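Local coordinates for protein metallo-beta-lactamase 1 (Acinetobacter baumannii, PDB 5MMD) that probably hydrolyses beta-lactam antibiotics in the periplasm with zinc ions as cofactor, yielding substituted beta-amino acids and so conferring antibiotic resistance, at residues I87-L90 with N91-I95; S125-D128 with G129-E132. All blocks are in the same frame, centred on the assembly; numbering follows the deposited sequence.

Both contacts are local: in the metallo-beta-lactamase fold one ends a helix, and the other turns the chain from one strand to the next. Contact 1 closes the short helix 87-92 and sends the chain into strand 97-100 of the seven-stranded sheet. Contact 2, later in the chain, is the hairpin turn between strands 123-126 and 131-134 at one side of the five-stranded sheet. Their centres lie 21 Å apart, and their nearest atoms, about 11 Å apart, do not touch. In contact 1 the side chain of I87 is about 10 Å from those of the zinc ligands H78 and H80 and about 13 Å from a zinc ion. Contact 2 lies away from the metal sites.

Contact 1 (I87-L90 with N91-I95); sequences IKWL and NGKSI
A Schellman motif ends the helix 87-92, and W89 with K93 and L90 with I95 pack across it. The helical bonds from N91 N to I87 O (2.8 Å, C=O...N angle 161°) and from G92 N to K88 O are followed by a weak one from K93 N to W89 O. Then the pattern tightens onto one carbonyl. L90 O accepts K93 N at 3.0 Å and I95 N at 3.0 Å, and the two donors reach it from opposite faces of its plane: K93 N stands well above that plane, while I95 N is only tilted from it. The I95 bond is the wide closure of the motif; the inner one joins S94 N to N91 O. S94 takes the positive phi that turns the chain out of the helix.

Helix spacing, four residues on, sets K93 beside W89. The lysine lays its CG over one face of the indole, 3.6 Å from the centroid of the six-membered ring and 9° from its normal, a CH-pi contact. Its chain bends at chi2 and chi3, which keeps its aliphatic part by the ring, with CE near W89 CZ2. The indole also packs against E54, T57, E58 and V61 of helix 54-66. On the buried side, the reversal brings I95 back towards L90, whose inner neighbours include S74 and T97.

N91 has its CG anti to the carbonyl carbon (chi1 -79°), which sets the amide alongside I87, with ND2 beside CG2. The amide is held at both ends: OD1 is hydrogen-bonded to T97 OG1, and ND2 to E113 OE2 and Q114 O. This ties the helix to strand 97-100 and to the loop that follows helix 101-109. Deeper in, the methyl groups L90 CD2 and I95 CD1 meet at 3.7 Å.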
ATOM      1  N   ILE A  87      -5.171 -11.816  -0.735  1.00 14.70           N
ATOM      2  CA  ILE A  87      -6.592 -11.607  -1.021  1.00 14.69           C
ATOM      3  C   ILE A  87      -7.394 -12.907  -1.093  1.00 16.76           C
ATOM      4  O   ILE A  87      -8.469 -12.982  -0.500  1.00 17.56           O
ATOM      5  CB  ILE A  87      -6.816 -10.835  -2.297  1.00 14.63           C
ATOM      6  CG1 ILE A  87      -6.388  -9.391  -2.064  1.00 13.27           C
ATOM      7  CG2 ILE A  87      -8.332 -10.937  -2.683  1.00 16.71           C
ATOM      8  CD1 ILE A  87      -6.505  -8.487  -3.201  1.00 13.17           C
ATOM      9  N   LYS A  88      -6.864 -13.930  -1.762  1.00 16.70           N
ATOM     10  CA  LYS A  88      -7.542 -15.209  -1.844  1.00 19.10           C
ATOM     11  C   LYS A  88      -7.768 -15.826  -0.474  1.00 20.08           C
ATOM     12  O   LYS A  88      -8.877 -16.300  -0.176  1.00 20.98           O
ATOM     13  CB  LYS A  88      -6.773 -16.205  -2.721  1.00 18.74           C
ATOM     14  CG  LYS A  88      -7.448 -17.586  -2.777  1.00 21.09           C
ATOM     15  CD  LYS A  88      -6.652 -18.626  -3.536  0.33 21.31           C
ATOM     16  CE  LYS A  88      -6.967 -18.609  -5.019  0.37 22.04           C
ATOM     17  NZ  LYS A  88      -6.293 -19.738  -5.724  0.11 22.88           N
ATOM     18  N   TRP A  89      -6.731 -15.828   0.361  1.00 18.31           N
ATOM     19  CA  TRP A  89      -6.862 -16.430   1.675  1.00 19.24           C
ATOM     20  C   TRP A  89      -7.912 -15.650   2.488  1.00 19.76           C
ATOM     21  O   TRP A  89      -8.752 -16.245   3.148  1.00 21.48           O
ATOM     22  CB  TRP A  89      -5.516 -16.478   2.398  1.00 18.83           C
ATOM     23  CG  TRP A  89      -5.613 -17.137   3.731  1.00 20.14           C
ATOM     24  CD1 TRP A  89      -5.494 -18.474   4.016  1.00 21.66           C
ATOM     25  CD2 TRP A  89      -5.891 -16.487   4.959  1.00 20.18           C
ATOM     26  NE1 TRP A  89      -5.671 -18.683   5.367  1.00 21.82           N
ATOM     27  CE2 TRP A  89      -5.915 -17.477   5.967  1.00 22.07           C
ATOM     28  CE3 TRP A  89      -6.142 -15.174   5.307  1.00 20.30           C
ATOM     29  CZ2 TRP A  89      -6.178 -17.183   7.298  1.00 23.20           C
ATOM     30  CZ3 TRP A  89      -6.400 -14.878   6.650  1.00 21.76           C
ATOM     31  CH2 TRP A  89      -6.422 -15.887   7.617  1.00 23.47           C
ATOM     32  N   LEU A  90      -7.906 -14.333   2.376  1.00 18.52           N
ATOM     33  CA  LEU A  90      -8.802 -13.501   3.166  1.00 19.82           C
ATOM     34  C   LEU A  90     -10.247 -13.713   2.701  1.00 21.84           C
ATOM     35  O   LEU A  90     -11.166 -13.825   3.516  1.00 22.95           O
ATOM     36  CB  LEU A  90      -8.410 -12.042   3.031  1.00 19.74           C
ATOM     37  CG  LEU A  90      -7.115 -11.546   3.678  1.00 19.83           C
ATOM     38  CD1 LEU A  90      -6.805 -10.130   3.183  1.00 17.97           C
ATOM     39  CD2 LEU A  90      -7.237 -11.591   5.179  1.00 21.22           C
ATOM     40  N   ASN A  91     -10.419 -13.763   1.384  1.00 20.69           N
ATOM     41  CA  ASN A  91     -11.697 -14.065   0.776  1.00 22.83           C
ATOM     42  C   ASN A  91     -12.256 -15.364   1.312  1.00 25.10           C
ATOM     43  O   ASN A  91     -13.440 -15.475   1.630  1.00 26.40           O
ATOM     44  CB  ASN A  91     -11.555 -14.159  -0.731  1.00 22.20           C
ATOM     45  CG  ASN A  91     -11.510 -12.814  -1.393  1.00 21.01           C
ATOM     46  OD1 ASN A  91     -11.687 -11.779  -0.746  1.00 20.49           O
ATOM     47  ND2 ASN A  91     -11.260 -12.810  -2.688  1.00 20.84           N
ATOM     48  N   GLY A  92     -11.383 -16.364   1.379  1.00 25.16           N
ATOM     49  CA  GLY A  92     -11.749 -17.661   1.908  1.00 27.45           C
ATOM     50  C   GLY A  92     -12.237 -17.639   3.343  1.00 28.97           C
ATOM     51  O   GLY A  92     -12.991 -18.519   3.748  1.00 31.72           O
ATOM     52  N   LYS A  93     -11.783 -16.657   4.118  1.00 28.10           N
ATOM     53  CA  LYS A  93     -12.145 -16.542   5.527  1.00 29.49           C
ATOM     54  C   LYS A  93     -13.295 -15.559   5.712  1.00 30.41           C
ATOM     55  O   LYS A  93     -13.648 -15.206   6.834  1.00 30.43           O
ATOM     56  CB  LYS A  93     -10.930 -16.106   6.352  1.00 27.46           C
ATOM     57  CG  LYS A  93      -9.704 -16.993   6.197  1.00 26.55           C
ATOM     58  CD  LYS A  93      -9.985 -18.473   6.453  1.00 28.58           C
ATOM     59  CE  LYS A  93      -9.744 -18.875   7.902  1.00 30.09           C
ATOM     60  NZ  LYS A  93     -10.062 -20.336   8.115  0.47 32.32           N
ATOM     61  N   SER A  94     -13.879 -15.157   4.585  1.00 30.92           N
ATOM     62  CA  SER A  94     -14.901 -14.111   4.510  1.00 31.37           C
ATOM     63  C   SER A  94     -14.522 -12.843   5.285  1.00 28.93           C
ATOM     64  O   SER A  94     -15.363 -12.163   5.855  1.00 29.29           O
ATOM     65  CB  SER A  94     -16.236 -14.651   4.981  1.00 35.15           C
ATOM     66  OG  SER A  94     -16.700 -15.557   4.019  1.00 37.12           O
ATOM     67  N   ILE A  95     -13.235 -12.526   5.252  1.00 25.50           N
ATOM     68  CA  ILE A  95     -12.752 -11.205   5.596  1.00 23.71           C
ATOM     69  C   ILE A  95     -12.855 -10.296   4.370  1.00 22.30           C
ATOM     70  O   ILE A  95     -12.178 -10.531   3.377  1.00 21.12           O
ATOM     71  CB  ILE A  95     -11.293 -11.261   6.054  1.00 22.15           C
ATOM     72  CG1 ILE A  95     -11.185 -12.165   7.288  1.00 24.24           C
ATOM     73  CG2 ILE A  95     -10.776  -9.881   6.337  1.00 20.56           C
ATOM     74  CD1 ILE A  95      -9.788 -12.531   7.636  1.00 22.82           C
TER

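Contact 2 (S125-D128 with G129-E132); sequences SLMD and GFLE
M127 and F130 flank a two-residue turn whose apolar side is closely packed and whose D128-G129 tip points to the loose, solvent side. The two side chains run side by side in the same direction, and M127 CE approaches F130 CD1 at 3.9 Å, oblique to the ring. The methionine extends with CG roughly anti to its own N (chi1 -151°) and bends at chi3, which brings its methyl group back to the phenyl ring. Beneath them L126 and L131 touch CB to CB at 4.2 Å. This side faces strands 32-41 and 44-48: F46 packs against L126, M127 and L131, and V39 against F130 and L131.

Backbone bonds fix the hairpin. L126 N gives to L131 O at 2.9 Å, and L131 N returns to L126 O at 3.1 Å, the hydrogen-bonded pair of the register. F130 N closes the turn on M127 O, coming from above the carbonyl plane, and G129 N makes a weak bond to L126 O.

On the other face of the sheet, S125 and E132 form the non-hydrogen-bonded pair, and S125 OG comes no nearer the turn than 3.9 Å from G129 CA. D128 and G129, the two central residues, take the positive phi of a type I' turn, and M127 before them is positive too. F130 and L131 both face L126, a classic beta bulge that completes this beta hairpin.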
ATOM      1  N   SER A 125     -13.790   6.204   1.214  1.00 21.30           N
ATOM      2  CA  SER A 125     -13.456   6.176   2.627  1.00 21.02           C
ATOM      3  C   SER A 125     -13.900   4.848   3.215  1.00 20.85           C
ATOM      4  O   SER A 125     -14.853   4.227   2.744  1.00 22.24           O
ATOM      5  CB  SER A 125     -14.091   7.359   3.356  1.00 22.82           C
ATOM      6  OG  SER A 125     -15.336   6.992   3.851  1.00 25.52           O
ATOM      7  N   LEU A 126     -13.148   4.393   4.200  1.00 18.54           N
ATOM      8  CA  LEU A 126     -13.353   3.113   4.843  1.00 18.67           C
ATOM      9  C   LEU A 126     -13.347   3.273   6.361  1.00 19.22           C
ATOM     10  O   LEU A 126     -12.841   4.250   6.897  1.00 19.10           O
ATOM     11  CB  LEU A 126     -12.248   2.132   4.450  1.00 17.87           C
ATOM     12  CG  LEU A 126     -12.113   1.740   2.973  1.00 16.96           C
ATOM     13  CD1 LEU A 126     -10.760   1.143   2.709  1.00 16.53           C
ATOM     14  CD2 LEU A 126     -13.143   0.744   2.662  1.00 18.28           C
ATOM     15  N   MET A 127     -13.883   2.270   7.033  1.00 20.00           N
ATOM     16  CA  MET A 127     -13.934   2.220   8.479  1.00 20.78           C
ATOM     17  C   MET A 127     -14.462   3.554   9.087  1.00 21.98           C
ATOM     18  O   MET A 127     -13.787   4.214   9.874  1.00 22.11           O
ATOM     19  CB  MET A 127     -12.550   1.839   9.040  1.00 20.64           C
ATOM     20  CG  MET A 127     -12.688   1.102  10.374  1.00 22.70           C
ATOM     21  SD  MET A 127     -11.253   0.177  10.942  1.00 28.25           S
ATOM     22  CE  MET A 127     -10.041   1.483  10.846  1.00 21.09           C
ATOM     23  N   ASP A 128     -15.663   3.941   8.675  1.00 23.37           N
ATOM     24  CA  ASP A 128     -16.328   5.169   9.168  1.00 24.93           C
ATOM     25  C   ASP A 128     -15.450   6.396   8.995  1.00 24.38           C
ATOM     26  O   ASP A 128     -15.415   7.308   9.863  1.00 25.15           O
ATOM     27  CB  ASP A 128     -16.710   5.041  10.625  1.00 26.33           C
ATOM     28  CG  ASP A 128     -17.645   3.894  10.885  1.00 27.48           C
ATOM     29  OD1 ASP A 128     -18.411   3.508   9.988  1.00 27.95           O
ATOM     30  OD2 ASP A 128     -17.647   3.391  12.023  1.00 28.41           O
ATOM     31  N   GLY A 129     -14.752   6.413   7.867  1.00 22.68           N
ATOM     32  CA  GLY A 129     -13.986   7.568   7.451  1.00 22.14           C
ATOM     33  C   GLY A 129     -12.638   7.641   8.153  1.00 20.99           C
ATOM     34  O   GLY A 129     -11.878   8.577   7.949  1.00 20.86           O
ATOM     35  N   PHE A 130     -12.316   6.630   8.947  1.00 20.65           N
ATOM     36  CA  PHE A 130     -10.992   6.597   9.598  1.00 19.83           C
ATOM     37  C   PHE A 130      -9.886   6.474   8.549  1.00 18.68           C
ATOM     38  O   PHE A 130      -8.777   6.982   8.767  1.00 19.04           O
ATOM     39  CB  PHE A 130     -10.907   5.455  10.613  1.00 19.77           C
ATOM     40  CG  PHE A 130      -9.882   5.678  11.701  1.00 20.55           C
ATOM     41  CD1 PHE A 130      -8.653   5.041  11.655  1.00 19.29           C
ATOM     42  CD2 PHE A 130     -10.148   6.526  12.764  1.00 22.28           C
ATOM     43  CE1 PHE A 130      -7.711   5.234  12.642  1.00 19.52           C
ATOM     44  CE2 PHE A 130      -9.205   6.712  13.773  1.00 22.81           C
ATOM     45  CZ  PHE A 130      -7.980   6.078  13.697  1.00 21.23           C
ATOM     46  N   LEU A 131     -10.173   5.815   7.424  1.00 18.36           N
ATOM     47  CA  LEU A 131      -9.235   5.755   6.293  1.00 16.91           C
ATOM     48  C   LEU A 131      -9.815   6.497   5.094  1.00 17.31           C
ATOM     49  O   LEU A 131     -10.994   6.307   4.741  1.00 19.41           O
ATOM     50  CB  LEU A 131      -8.921   4.311   5.901  1.00 17.34           C
ATOM     51  CG  LEU A 131      -8.439   3.396   7.022  1.00 19.48           C
ATOM     52  CD1 LEU A 131      -8.300   1.960   6.474  1.00 20.41           C
ATOM     53  CD2 LEU A 131      -7.087   3.887   7.600  1.00 18.88           C
ATOM     54  N   GLU A 132      -9.016   7.358   4.478  1.00 15.77           N
ATOM     55  CA  GLU A 132      -9.433   8.023   3.266  1.00 16.06           C
ATOM     56  C   GLU A 132      -8.488   7.526   2.186  1.00 14.81           C
ATOM     57  O   GLU A 132      -7.240   7.520   2.355  1.00 15.33           O
ATOM     58  CB  GLU A 132      -9.399   9.533   3.391  1.00 17.52           C
ATOM     59  CG  GLU A 132     -10.224  10.051   4.575  1.00 18.61           C
ATOM     60  CD  GLU A 132     -10.241  11.576   4.680  1.00 20.44           C
ATOM     61  OE1 GLU A 132      -9.370  12.259   4.090  1.00 19.84           O
ATOM     62  OE2 GLU A 132     -11.176  12.096   5.307  1.00 21.65           O
TER